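Local coordinates for malonyl CoA-acyl carrier protein transacylase (Bartonella henselae, PDB 3QAT), which probably transfers the malonyl group of malonyl-CoA to the thiol of acyl carrier protein, supplying the extender unit for bacterial fatty acid synthesis, at residues E135-A140 against A197-V202; G6-F11 against N273-L278; R33-E38 against L69-M74. One frame throughout, in Å; residues are numbered along the deposited sequence. Where two conformers were deposited one is given.

Contact 1 (E135-A140 against A197-V202)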
ATOM      1  N   GLU A 135       3.903 -22.825   3.458  1.00 22.02           N
ATOM      2  CA  GLU A 135       4.776 -22.589   4.586  0.70 21.00           C
ATOM      3  C   GLU A 135       4.408 -21.367   5.401  1.00 19.41           C
ATOM      4  O   GLU A 135       4.679 -21.329   6.598  1.00 19.00           O
ATOM      5  CB  GLU A 135       6.218 -22.574   4.150  0.70 21.74           C
ATOM      6  CG  GLU A 135       6.639 -23.982   3.802  0.70 22.95           C
ATOM      7  CD  GLU A 135       8.001 -24.050   3.214  0.70 26.14           C
ATOM      8  OE1 GLU A 135       8.669 -23.000   3.139  0.70 26.61           O
ATOM      9  OE2 GLU A 135       8.390 -25.164   2.818  0.70 27.91           O
ATOM     10  N   GLY A 136       3.766 -20.398   4.750  1.00 17.61           N
ATOM     11  CA  GLY A 136       3.394 -19.157   5.426  1.00 15.29           C
ATOM     12  C   GLY A 136       1.904 -19.010   5.537  1.00 14.27           C
ATOM     13  O   GLY A 136       1.136 -19.701   4.863  1.00 15.40           O
ATOM     14  N   SER A 137       1.480 -18.086   6.391  1.00 12.16           N
ATOM     15  CA  SER A 137       0.081 -17.647   6.422  1.00 11.67           C
ATOM     16  C   SER A 137       0.046 -16.225   6.939  1.00 10.28           C
ATOM     17  O   SER A 137       1.048 -15.702   7.461  1.00 10.75           O
ATOM     18  CB  SER A 137      -0.755 -18.506   7.397  1.00 12.06           C
ATOM     19  OG  SER A 137      -0.832 -19.879   7.002  1.00 13.91           O
ATOM     20  N   MET A 138      -1.134 -15.612   6.842  1.00 10.19           N
ATOM     21  CA  MET A 138      -1.438 -14.341   7.532  1.00  9.81           C
ATOM     22  C   MET A 138      -2.748 -14.504   8.281  1.00  9.75           C
ATOM     23  O   MET A 138      -3.432 -15.511   8.111  1.00 10.06           O
ATOM     24  CB  MET A 138      -1.543 -13.141   6.554  1.00  9.17           C
ATOM     25  CG  MET A 138      -0.250 -12.884   5.855  1.00 10.60           C
ATOM     26  SD  MET A 138      -0.351 -11.395   4.836  1.00 13.73           S
ATOM     27  CE  MET A 138       0.236 -10.185   6.004  1.00 10.51           C
ATOM     28  N   ALA A 139      -3.081 -13.544   9.150  1.00  9.57           N
ATOM     29  CA  ALA A 139      -4.390 -13.530   9.779  1.00  9.71           C
ATOM     30  C   ALA A 139      -4.825 -12.120  10.062  1.00  9.70           C
ATOM     31  O   ALA A 139      -3.992 -11.254  10.367  1.00  9.67           O
ATOM     32  CB  ALA A 139      -4.399 -14.355  11.090  1.00  8.78           C
ATOM     33  N   ALA A 140      -6.128 -11.881   9.938  1.00  9.30           N
ATOM     34  CA  ALA A 140      -6.679 -10.565  10.191  1.00  9.58           C
ATOM     35  C   ALA A 140      -7.366 -10.581  11.541  1.00  9.42           C
ATOM     36  O   ALA A 140      -8.311 -11.348  11.752  1.00 10.54           O
ATOM     37  CB  ALA A 140      -7.708 -10.199   9.086  1.00  9.86           C
ATOM     38  N   ALA A 197     -11.030 -12.882  14.279  1.00 14.31           N
ATOM     39  CA  ALA A 197      -9.702 -13.481  14.111  1.00 13.19           C
ATOM     40  C   ALA A 197      -9.800 -14.476  12.974  1.00 13.65           C
ATOM     41  O   ALA A 197     -10.341 -15.571  13.136  1.00 14.69           O
ATOM     42  CB  ALA A 197      -9.238 -14.151  15.409  1.00 13.27           C
ATOM     43  N   VAL A 198      -9.327 -14.069  11.799  1.00 11.81           N
ATOM     44  CA  VAL A 198      -9.555 -14.880  10.600  1.00 11.82           C
ATOM     45  C   VAL A 198      -8.233 -15.285   9.975  1.00 10.78           C
ATOM     46  O   VAL A 198      -7.414 -14.428   9.625  1.00 10.28           O
ATOM     47  CB  VAL A 198     -10.398 -14.104   9.553  1.00 11.27           C
ATOM     48  CG1 VAL A 198     -10.511 -14.911   8.257  1.00 13.53           C
ATOM     49  CG2 VAL A 198     -11.808 -13.790  10.095  1.00 13.61           C
ATOM     50  N   LEU A 199      -8.031 -16.594   9.839  1.00 11.74           N
ATOM     51  CA  LEU A 199      -6.845 -17.145   9.169  1.00 11.99           C
ATOM     52  C   LEU A 199      -6.915 -17.002   7.650  1.00 12.34           C
ATOM     53  O   LEU A 199      -7.969 -17.221   7.043  1.00 12.73           O
ATOM     54  CB  LEU A 199      -6.676 -18.623   9.561  1.00 13.03           C
ATOM     55  CG  LEU A 199      -5.387 -19.346   9.139  1.00 13.15           C
ATOM     56  CD1 LEU A 199      -4.130 -18.720   9.787  1.00 13.03           C
ATOM     57  CD2 LEU A 199      -5.534 -20.828   9.526  1.00 14.90           C
ATOM     58  N   LEU A 200      -5.796 -16.584   7.063  1.00 12.26           N
ATOM     59  CA  LEU A 200      -5.592 -16.618   5.605  1.00 12.22           C
ATOM     60  C   LEU A 200      -4.499 -17.671   5.338  1.00 12.37           C
ATOM     61  O   LEU A 200      -3.311 -17.354   5.227  1.00 11.44           O
ATOM     62  CB  LEU A 200      -5.206 -15.235   5.073  1.00 12.48           C
ATOM     63  CG  LEU A 200      -6.347 -14.246   5.384  1.00 15.22           C
ATOM     64  CD1 LEU A 200      -5.850 -12.876   5.784  1.00 18.50           C
ATOM     65  CD2 LEU A 200      -7.379 -14.248   4.233  1.00 14.39           C
ATOM     66  N   PRO A 201      -4.914 -18.936   5.221  1.00 13.52           N
ATOM     67  CA  PRO A 201      -3.941 -20.043   5.300  1.00 14.90           C
ATOM     68  C   PRO A 201      -2.998 -20.221   4.096  1.00 16.60           C
ATOM     69  O   PRO A 201      -1.931 -20.849   4.253  1.00 18.15           O
ATOM     70  CB  PRO A 201      -4.837 -21.284   5.473  1.00 15.86           C
ATOM     71  CG  PRO A 201      -6.149 -20.886   4.815  1.00 15.45           C
ATOM     72  CD  PRO A 201      -6.309 -19.418   5.191  1.00 13.96           C
ATOM     73  N   VAL A 202      -3.375 -19.694   2.927  1.00 16.21           N
ATOM     74  CA  VAL A 202      -2.538 -19.786   1.717  1.00 17.50           C
ATOM     75  C   VAL A 202      -1.842 -18.467   1.373  1.00 15.94           C
ATOM     76  O   VAL A 202      -1.143 -18.377   0.359  1.00 16.30           O
ATOM     77  CB  VAL A 202      -3.356 -20.289   0.449  1.00 18.51           C
ATOM     78  CG1 VAL A 202      -4.345 -21.347   0.825  1.00 21.60           C
ATOM     79  CG2 VAL A 202      -4.074 -19.132  -0.244  1.00 20.28           C
TER
HETATM   80  O   HOH W   1       0.364 -21.263   2.863  1.00 36.00           O
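Leu-200 N bonds Met-138 O at 2.8 Å, and Met-138 N returns to Leu-200 O, nearly straight at 168°. Further along, Ala-140 and Val-198 repeat this exchange, Ala-140 N reaching Val-198 O at 2.9 Å. Between these hydrogen-bonded pairs, Ala-139 faces Leu-199 in a non-hydrogen-bonded pair, and Ala-139 CA comes 3.2 Å from Val-198 O in a CA-H...O contact. With CG anti to the backbone N (chi1 -171°), Leu-199 CD1 reaches across to Ser-137 CB, 4.1 Å away, on the face covered by helix 179-191. On the other face Leu-200 CD1 lies 4.4 Å from Met-138 CB. Just past the strand end, the chi1 of Ser-137 (-64°) sets OG beside its own backbone N, 3.1 Å from Pro-201 O. A water lies between the carbonyl oxygens of Gly-136 and Pro-201, 2.7 Å from each O; the two oxygens are both acceptors and cannot bond each other. This is regular antiparallel pairing at the 196-200 edge of the mixed sheet, in the small ferredoxin-like subdomain characteristic of malonyl-CoA:ACP transacylases.

Contact 2 (G6-F11 against N273-L278); sequences GAAFTF and NGVNTL
Val-275 lays its isopropyl group against the backbone of 6-11. Its CB is 4.0 Å from Gly-6 O; CG1, anti to the backbone N (chi1 173°), lies 3.5 Å from Gly-6 O and 3.6 Å from Ala-8 N, while CG2 comes 4.0 Å from Ala-7 O. Ala-8 CB touches both Val-275 CG1 and Leu-278 CD2, the latter 4.1 Å away, and helix 263-272 covers this face through Ile-270. The two strands are central neighbours in the four-stranded parallel sheet of the large alpha/beta hydrolase-like subdomain, and a beta bulge shifts their register by one residue between Gly-6 and Ala-7. At the bulge Gly-6 O accepts from two successive amides: Thr-277 N, 3.3 Å from it, arrives nearly along the C=O axis, whereas Asn-276 N, 3.0 Å from it, comes in from above the carbonyl plane. CB of Asn-276 points away from 6-11, and chi1 67° brings the amide end back to Gly-6, where ND2 adds a weak third bond to Gly-6 O (122°); OD1 accepts from Met-5 N. Beyond the bulge, Ala-8 N donates to Thr-277 O over 3.1 Å, and Thr-10 OG1 is bonded to Phe-279 O.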
ATOM      1  N   GLY A   6      -3.730  21.736   5.874  1.00 31.55           N
ATOM      2  CA  GLY A   6      -3.185  21.078   4.696  1.00 26.20           C
ATOM      3  C   GLY A   6      -3.763  19.725   4.329  1.00 22.72           C
ATOM      4  O   GLY A   6      -4.720  19.236   4.934  1.00 20.55           O
ATOM      5  N   ALA A   7      -3.164  19.134   3.305  1.00 19.28           N
ATOM      6  CA  ALA A   7      -3.654  17.882   2.731  1.00 17.49           C
ATOM      7  C   ALA A   7      -2.509  16.902   2.599  1.00 15.88           C
ATOM      8  O   ALA A   7      -1.344  17.283   2.421  1.00 15.35           O
ATOM      9  CB  ALA A   7      -4.252  18.145   1.352  1.00 17.39           C
ATOM     10  N   ALA A   8      -2.854  15.624   2.708  1.00 13.07           N
ATOM     11  CA  ALA A   8      -1.919  14.558   2.386  1.00 11.01           C
ATOM     12  C   ALA A   8      -2.582  13.657   1.368  1.00 10.68           C
ATOM     13  O   ALA A   8      -3.815  13.493   1.373  1.00 11.17           O
ATOM     14  CB  ALA A   8      -1.540  13.772   3.632  1.00 11.75           C
ATOM     15  N   PHE A   9      -1.765  13.089   0.485  1.00  9.26           N
ATOM     16  CA  PHE A   9      -2.265  12.058  -0.451  1.00  8.80           C
ATOM     17  C   PHE A   9      -1.795  10.688   0.054  1.00  9.20           C
ATOM     18  O   PHE A   9      -0.590  10.473   0.297  1.00  9.29           O
ATOM     19  CB  PHE A   9      -1.679  12.297  -1.854  1.00  9.46           C
ATOM     20  CG  PHE A   9      -2.405  13.329  -2.682  1.00  9.48           C
ATOM     21  CD1 PHE A   9      -3.365  14.205  -2.127  1.00 10.63           C
ATOM     22  CD2 PHE A   9      -2.117  13.430  -4.050  1.00 12.04           C
ATOM     23  CE1 PHE A   9      -4.014  15.147  -2.928  1.00 11.21           C
ATOM     24  CE2 PHE A   9      -2.747  14.383  -4.859  1.00 11.45           C
ATOM     25  CZ  PHE A   9      -3.707  15.244  -4.300  1.00 13.36           C
ATOM     26  N   THR A  10      -2.732   9.739   0.146  1.00  8.65           N
ATOM     27  CA  THR A  10      -2.413   8.377   0.587  1.00  9.04           C
ATOM     28  C   THR A  10      -2.793   7.410  -0.525  1.00  9.13           C
ATOM     29  O   THR A  10      -3.758   7.652  -1.267  1.00  9.62           O
ATOM     30  CB  THR A  10      -3.127   7.978   1.905  1.00  9.65           C
ATOM     31  OG1 THR A  10      -4.545   7.984   1.720  1.00  9.99           O
ATOM     32  CG2 THR A  10      -2.757   8.954   3.052  1.00 10.06           C
ATOM     33  N   PHE A  11      -2.011   6.338  -0.655  1.00  6.86           N
ATOM     34  CA  PHE A  11      -2.133   5.434  -1.801  1.00  6.60           C
ATOM     35  C   PHE A  11      -2.392   4.022  -1.336  1.00  6.76           C
ATOM     36  O   PHE A  11      -1.632   3.482  -0.530  1.00  7.09           O
ATOM     37  CB  PHE A  11      -0.823   5.526  -2.626  1.00  6.00           C
ATOM     38  CG  PHE A  11      -0.625   6.881  -3.270  1.00  7.35           C
ATOM     39  CD1 PHE A  11      -0.117   7.966  -2.531  1.00  7.09           C
ATOM     40  CD2 PHE A  11      -0.998   7.091  -4.592  1.00  8.28           C
ATOM     41  CE1 PHE A  11       0.050   9.233  -3.146  1.00  8.54           C
ATOM     42  CE2 PHE A  11      -0.852   8.343  -5.210  1.00  9.08           C
ATOM     43  CZ  PHE A  11      -0.326   9.423  -4.483  1.00  8.47           C
ATOM     44  N   ASN A 273       0.457  16.893  12.393  1.00 19.40           N
ATOM     45  CA  ASN A 273       1.532  17.708  11.853  1.00 20.98           C
ATOM     46  C   ASN A 273       1.098  18.540  10.654  1.00 20.96           C
ATOM     47  O   ASN A 273       1.790  18.615   9.638  1.00 21.91           O
ATOM     48  CB  ASN A 273       2.802  16.876  11.598  1.00 20.79           C
ATOM     49  CG  ASN A 273       3.467  16.418  12.900  1.00 22.74           C
ATOM     50  OD1 ASN A 273       4.368  17.101  13.423  1.00 25.53           O
ATOM     51  ND2 ASN A 273       2.988  15.312  13.463  1.00 21.97           N
ATOM     52  N   GLY A 274      -0.062  19.174  10.808  1.00 21.80           N
ATOM     53  CA  GLY A 274      -0.478  20.254   9.923  1.00 22.30           C
ATOM     54  C   GLY A 274      -1.372  19.866   8.765  1.00 21.40           C
ATOM     55  O   GLY A 274      -1.527  20.643   7.817  1.00 22.06           O
ATOM     56  N   VAL A 275      -1.964  18.673   8.850  1.00 19.38           N
ATOM     57  CA  VAL A 275      -2.893  18.175   7.824  1.00 18.78           C
ATOM     58  C   VAL A 275      -4.271  17.857   8.404  1.00 18.43           C
ATOM     59  O   VAL A 275      -4.374  17.148   9.407  1.00 18.39           O
ATOM     60  CB  VAL A 275      -2.306  16.917   7.120  1.00 17.36           C
ATOM     61  CG1 VAL A 275      -3.325  16.268   6.176  1.00 18.39           C
ATOM     62  CG2 VAL A 275      -1.024  17.265   6.360  1.00 17.65           C
ATOM     63  N   ASN A 276      -5.317  18.368   7.759  1.00 18.74           N
ATOM     64  CA  ASN A 276      -6.693  18.078   8.164  1.00 20.66           C
ATOM     65  C   ASN A 276      -7.530  17.308   7.137  1.00 19.53           C
ATOM     66  O   ASN A 276      -8.677  16.967   7.411  1.00 20.47           O
ATOM     67  CB  ASN A 276      -7.434  19.339   8.688  1.00 22.31           C
ATOM     68  CG  ASN A 276      -7.700  20.420   7.607  1.00 26.21           C
ATOM     69  OD1 ASN A 276      -8.262  21.484   7.936  1.00 32.55           O
ATOM     70  ND2 ASN A 276      -7.295  20.181   6.352  1.00 25.54           N
ATOM     71  N   THR A 277      -6.953  17.042   5.962  1.00 18.38           N
ATOM     72  CA  THR A 277      -7.686  16.349   4.913  1.00 16.94           C
ATOM     73  C   THR A 277      -6.797  15.248   4.345  1.00 15.10           C
ATOM     74  O   THR A 277      -5.699  15.524   3.892  1.00 14.51           O
ATOM     75  CB  THR A 277      -8.132  17.293   3.767  1.00 17.80           C
ATOM     76  OG1 THR A 277      -8.924  18.359   4.305  1.00 19.70           O
ATOM     77  CG2 THR A 277      -8.992  16.546   2.755  1.00 18.45           C
ATOM     78  N   LEU A 278      -7.292  14.017   4.381  1.00 14.29           N
ATOM     79  CA  LEU A 278      -6.542  12.877   3.846  1.00 14.00           C
ATOM     80  C   LEU A 278      -7.254  12.371   2.614  1.00 13.46           C
ATOM     81  O   LEU A 278      -8.402  11.918   2.718  1.00 13.83           O
ATOM     82  CB  LEU A 278      -6.520  11.743   4.875  1.00 14.12           C
ATOM     83  CG  LEU A 278      -5.787  11.963   6.193  1.00 18.04           C
ATOM     84  CD1 LEU A 278      -6.243  10.885   7.174  1.00 21.94           C
ATOM     85  CD2 LEU A 278      -4.294  11.862   5.991  1.00 20.38           C
TER

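Contact 3 (R33-E38 against L69-M74); sequences RMVFEE and LMAVSM
Phe-36 and Val-72 cross obliquely, the methyl CG2 of Val-72 meeting the ring at its edge, near the ring plane, 3.8 Å from CZ. Ala-71 CB lies 3.8 Å from CE1 of the same ring, so two consecutive residues of 69-74 border the far end of the phenyl group. The bond to CB of Phe-36 runs alongside the opposite helix; with CG anti to the carbonyl carbon (chi1 -68°), the ring swings in to touch it. Phe-52 also meets this ring, planes at about 55°. The bond to CB of Val-35 points toward the partner helix: CG1 rests 3.4 Å from Ala-71 O and 4.0 Å from Met-74 CB, while CG2 lies 3.9 Å from Met-74 O. The side chains of Val-35 and Met-74 cross at about a right angle, and Met-74, bent at chi2 and chi3, leads away to helix 100-107. No hydrogen bond joins the segments; methyls and ring meet side chains and two backbone carbonyls. Ala-71 comes closest by CA (to Phe-36), its small side chain consistent with axes 8.9 Å apart at 152°: a close, nearly antiparallel helix pair in the helical shell of the large alpha/beta subdomain.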
ATOM      1  N   ARG A  33      -5.792   7.034 -19.747  1.00 10.98           N
ATOM      2  CA  ARG A  33      -5.568   5.986 -20.755  1.00 11.56           C
ATOM      3  C   ARG A  33      -4.069   5.756 -20.986  1.00 11.14           C
ATOM      4  O   ARG A  33      -3.597   4.597 -21.034  1.00 10.88           O
ATOM      5  CB  ARG A  33      -6.269   6.375 -22.073  1.00 12.94           C
ATOM      6  CG  ARG A  33      -6.248   5.326 -23.179  1.00 15.84           C
ATOM      7  CD  ARG A  33      -7.048   5.858 -24.422  1.00 21.64           C
ATOM      8  NE  ARG A  33      -8.237   6.572 -23.935  1.00 25.82           N
ATOM      9  CZ  ARG A  33      -8.640   7.797 -24.298  1.00 27.26           C
ATOM     10  NH1 ARG A  33      -8.019   8.496 -25.262  1.00 26.41           N
ATOM     11  NH2 ARG A  33      -9.720   8.309 -23.713  1.00 26.73           N
ATOM     12  N   MET A  34      -3.308   6.846 -21.076  1.00 11.16           N
ATOM     13  CA  MET A  34      -1.868   6.726 -21.344  1.00 10.46           C
ATOM     14  C   MET A  34      -1.090   6.083 -20.205  1.00  9.52           C
ATOM     15  O   MET A  34      -0.107   5.423 -20.453  1.00  9.33           O
ATOM     16  CB  MET A  34      -1.271   8.095 -21.690  1.00 11.24           C
ATOM     17  CG  MET A  34      -1.737   8.581 -23.034  1.00 12.61           C
ATOM     18  SD  MET A  34      -1.026  10.167 -23.547  1.00 15.10           S
ATOM     19  CE  MET A  34      -1.463  11.240 -22.190  1.00 13.12           C
ATOM     20  N   VAL A  35      -1.523   6.279 -18.966  1.00  9.52           N
ATOM     21  CA  VAL A  35      -0.856   5.583 -17.843  1.00  8.05           C
ATOM     22  C   VAL A  35      -0.962   4.066 -18.015  1.00  7.92           C
ATOM     23  O   VAL A  35       0.057   3.356 -17.928  1.00  8.37           O
ATOM     24  CB  VAL A  35      -1.439   6.034 -16.478  1.00  7.95           C
ATOM     25  CG1 VAL A  35      -1.024   5.068 -15.335  1.00  9.41           C
ATOM     26  CG2 VAL A  35      -0.996   7.459 -16.184  1.00  9.13           C
ATOM     27  N   PHE A  36      -2.161   3.558 -18.310  1.00  8.96           N
ATOM     28  CA  PHE A  36      -2.317   2.103 -18.520  1.00  9.07           C
ATOM     29  C   PHE A  36      -1.553   1.597 -19.722  1.00  9.20           C
ATOM     30  O   PHE A  36      -0.962   0.522 -19.672  1.00  9.45           O
ATOM     31  CB  PHE A  36      -3.789   1.680 -18.585  1.00 10.24           C
ATOM     32  CG  PHE A  36      -4.509   1.834 -17.273  1.00  9.30           C
ATOM     33  CD1 PHE A  36      -4.534   0.789 -16.345  1.00 10.40           C
ATOM     34  CD2 PHE A  36      -5.154   3.026 -16.942  1.00 11.82           C
ATOM     35  CE1 PHE A  36      -5.197   0.954 -15.119  1.00 11.77           C
ATOM     36  CE2 PHE A  36      -5.825   3.179 -15.724  1.00 12.45           C
ATOM     37  CZ  PHE A  36      -5.836   2.151 -14.808  1.00 11.34           C
ATOM     38  N   GLU A  37      -1.558   2.371 -20.811  1.00  9.68           N
ATOM     39  CA  GLU A  37      -0.775   1.997 -21.974  1.00  9.27           C
ATOM     40  C   GLU A  37       0.710   1.872 -21.652  1.00  8.69           C
ATOM     41  O   GLU A  37       1.366   0.929 -22.105  1.00  8.31           O
ATOM     42  CB  GLU A  37      -0.973   3.035 -23.078  1.00 10.22           C
ATOM     43  CG  GLU A  37      -2.370   3.004 -23.688  1.00 12.01           C
ATOM     44  CD  GLU A  37      -2.589   4.167 -24.622  1.00 16.11           C
ATOM     45  OE1 GLU A  37      -1.653   4.973 -24.782  1.00 15.54           O
ATOM     46  OE2 GLU A  37      -3.682   4.262 -25.212  1.00 16.92           O
ATOM     47  N   GLU A  38       1.243   2.826 -20.869  1.00  8.56           N
ATOM     48  CA  GLU A  38       2.661   2.818 -20.555  1.00  8.54           C
ATOM     49  C   GLU A  38       2.997   1.663 -19.608  1.00  8.27           C
ATOM     50  O   GLU A  38       4.035   1.015 -19.772  1.00  8.28           O
ATOM     51  CB  GLU A  38       3.137   4.158 -19.969  1.00  8.42           C
ATOM     52  CG  GLU A  38       4.633   4.103 -19.681  1.00  9.33           C
ATOM     53  CD  GLU A  38       5.267   5.445 -19.351  1.00 11.11           C
ATOM     54  OE1 GLU A  38       4.549   6.464 -19.290  1.00 11.08           O
ATOM     55  OE2 GLU A  38       6.489   5.445 -19.128  1.00 13.56           O
ATOM     56  N   LEU A  69      -2.606  -1.706  -9.161  1.00  5.52           N
ATOM     57  CA  LEU A  69      -3.101  -0.688  -8.224  1.00  4.97           C
ATOM     58  C   LEU A  69      -2.333   0.615  -8.397  1.00  5.92           C
ATOM     59  O   LEU A  69      -2.931   1.708  -8.316  1.00  6.35           O
ATOM     60  CB  LEU A  69      -3.016  -1.186  -6.768  1.00  5.78           C
ATOM     61  CG  LEU A  69      -4.223  -2.084  -6.392  1.00  4.13           C
ATOM     62  CD1 LEU A  69      -3.925  -2.883  -5.115  1.00  6.95           C
ATOM     63  CD2 LEU A  69      -5.478  -1.223  -6.204  1.00  4.86           C
ATOM     64  N   MET A  70      -1.013   0.517  -8.623  1.00  5.12           N
ATOM     65  CA  MET A  70      -0.223   1.719  -8.853  1.00  5.85           C
ATOM     66  C   MET A  70      -0.722   2.436 -10.115  1.00  6.10           C
ATOM     67  O   MET A  70      -0.866   3.658 -10.112  1.00  6.89           O
ATOM     68  CB  MET A  70       1.273   1.367  -8.965  1.00  6.66           C
ATOM     69  CG  MET A  70       2.226   2.564  -9.225  1.00  6.58           C
ATOM     70  SD  MET A  70       2.325   2.978 -11.000  1.00  7.51           S
ATOM     71  CE  MET A  70       3.036   1.481 -11.681  1.00  7.34           C
ATOM     72  N   ALA A  71      -1.031   1.671 -11.168  1.00  5.94           N
ATOM     73  CA  ALA A  71      -1.508   2.286 -12.435  1.00  5.60           C
ATOM     74  C   ALA A  71      -2.793   3.084 -12.178  1.00  6.42           C
ATOM     75  O   ALA A  71      -2.927   4.197 -12.665  1.00  6.92           O
ATOM     76  CB  ALA A  71      -1.767   1.221 -13.488  1.00  6.36           C
ATOM     77  N   VAL A  72      -3.735   2.512 -11.426  1.00  6.26           N
ATOM     78  CA  VAL A  72      -4.978   3.233 -11.147  1.00  7.11           C
ATOM     79  C   VAL A  72      -4.662   4.525 -10.392  1.00  7.33           C
ATOM     80  O   VAL A  72      -5.177   5.589 -10.746  1.00  7.03           O
ATOM     81  CB  VAL A  72      -5.962   2.374 -10.353  1.00  7.53           C
ATOM     82  CG1 VAL A  72      -7.224   3.187  -9.982  1.00  9.42           C
ATOM     83  CG2 VAL A  72      -6.333   1.132 -11.179  1.00  8.78           C
ATOM     84  N   SER A  73      -3.808   4.448  -9.370  1.00  6.63           N
ATOM     85  CA  SER A  73      -3.445   5.644  -8.613  1.00  6.72           C
ATOM     86  C   SER A  73      -2.792   6.705  -9.501  1.00  7.08           C
ATOM     87  O   SER A  73      -3.142   7.895  -9.444  1.00  7.14           O
ATOM     88  CB  SER A  73      -2.515   5.313  -7.438  1.00  6.88           C
ATOM     89  OG  SER A  73      -3.201   4.658  -6.389  1.00  6.56           O
ATOM     90  N   MET A  74      -1.853   6.262 -10.326  1.00  7.10           N
ATOM     91  CA  MET A  74      -1.139   7.225 -11.208  1.00  8.11           C
ATOM     92  C   MET A  74      -2.043   7.792 -12.304  1.00  8.39           C
ATOM     93  O   MET A  74      -1.879   8.945 -12.697  1.00  8.95           O
ATOM     94  CB  MET A  74       0.129   6.593 -11.794  1.00  8.44           C
ATOM     95  CG  MET A  74       1.265   6.522 -10.764  1.00 10.49           C
ATOM     96  SD  MET A  74       1.687   8.123  -9.992  1.00 11.03           S
ATOM     97  CE  MET A  74       2.049   9.136 -11.431  1.00 12.90           C
TER

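How the contacts relate
Contact 2 pairs the first strand with one near the end of the chain, so the segments of contacts 3 and 1, in that order, fall between its two halves. Contacts 2 and 3 belong to the same large subdomain: their centres are 23 Å apart, and they touch where Phe-11 CD2 of strand 6-11 meets Ser-73 CB of helix 62-82 at 3.7 Å, packing helix on sheet. Contact 1 belongs to a separate mixed sheet across the chain's centre, its centre 32 Å from that of contact 2 and 31 Å from that of contact 3. Together they sample both subdomains; in relatives, the active site lies in the cleft between them.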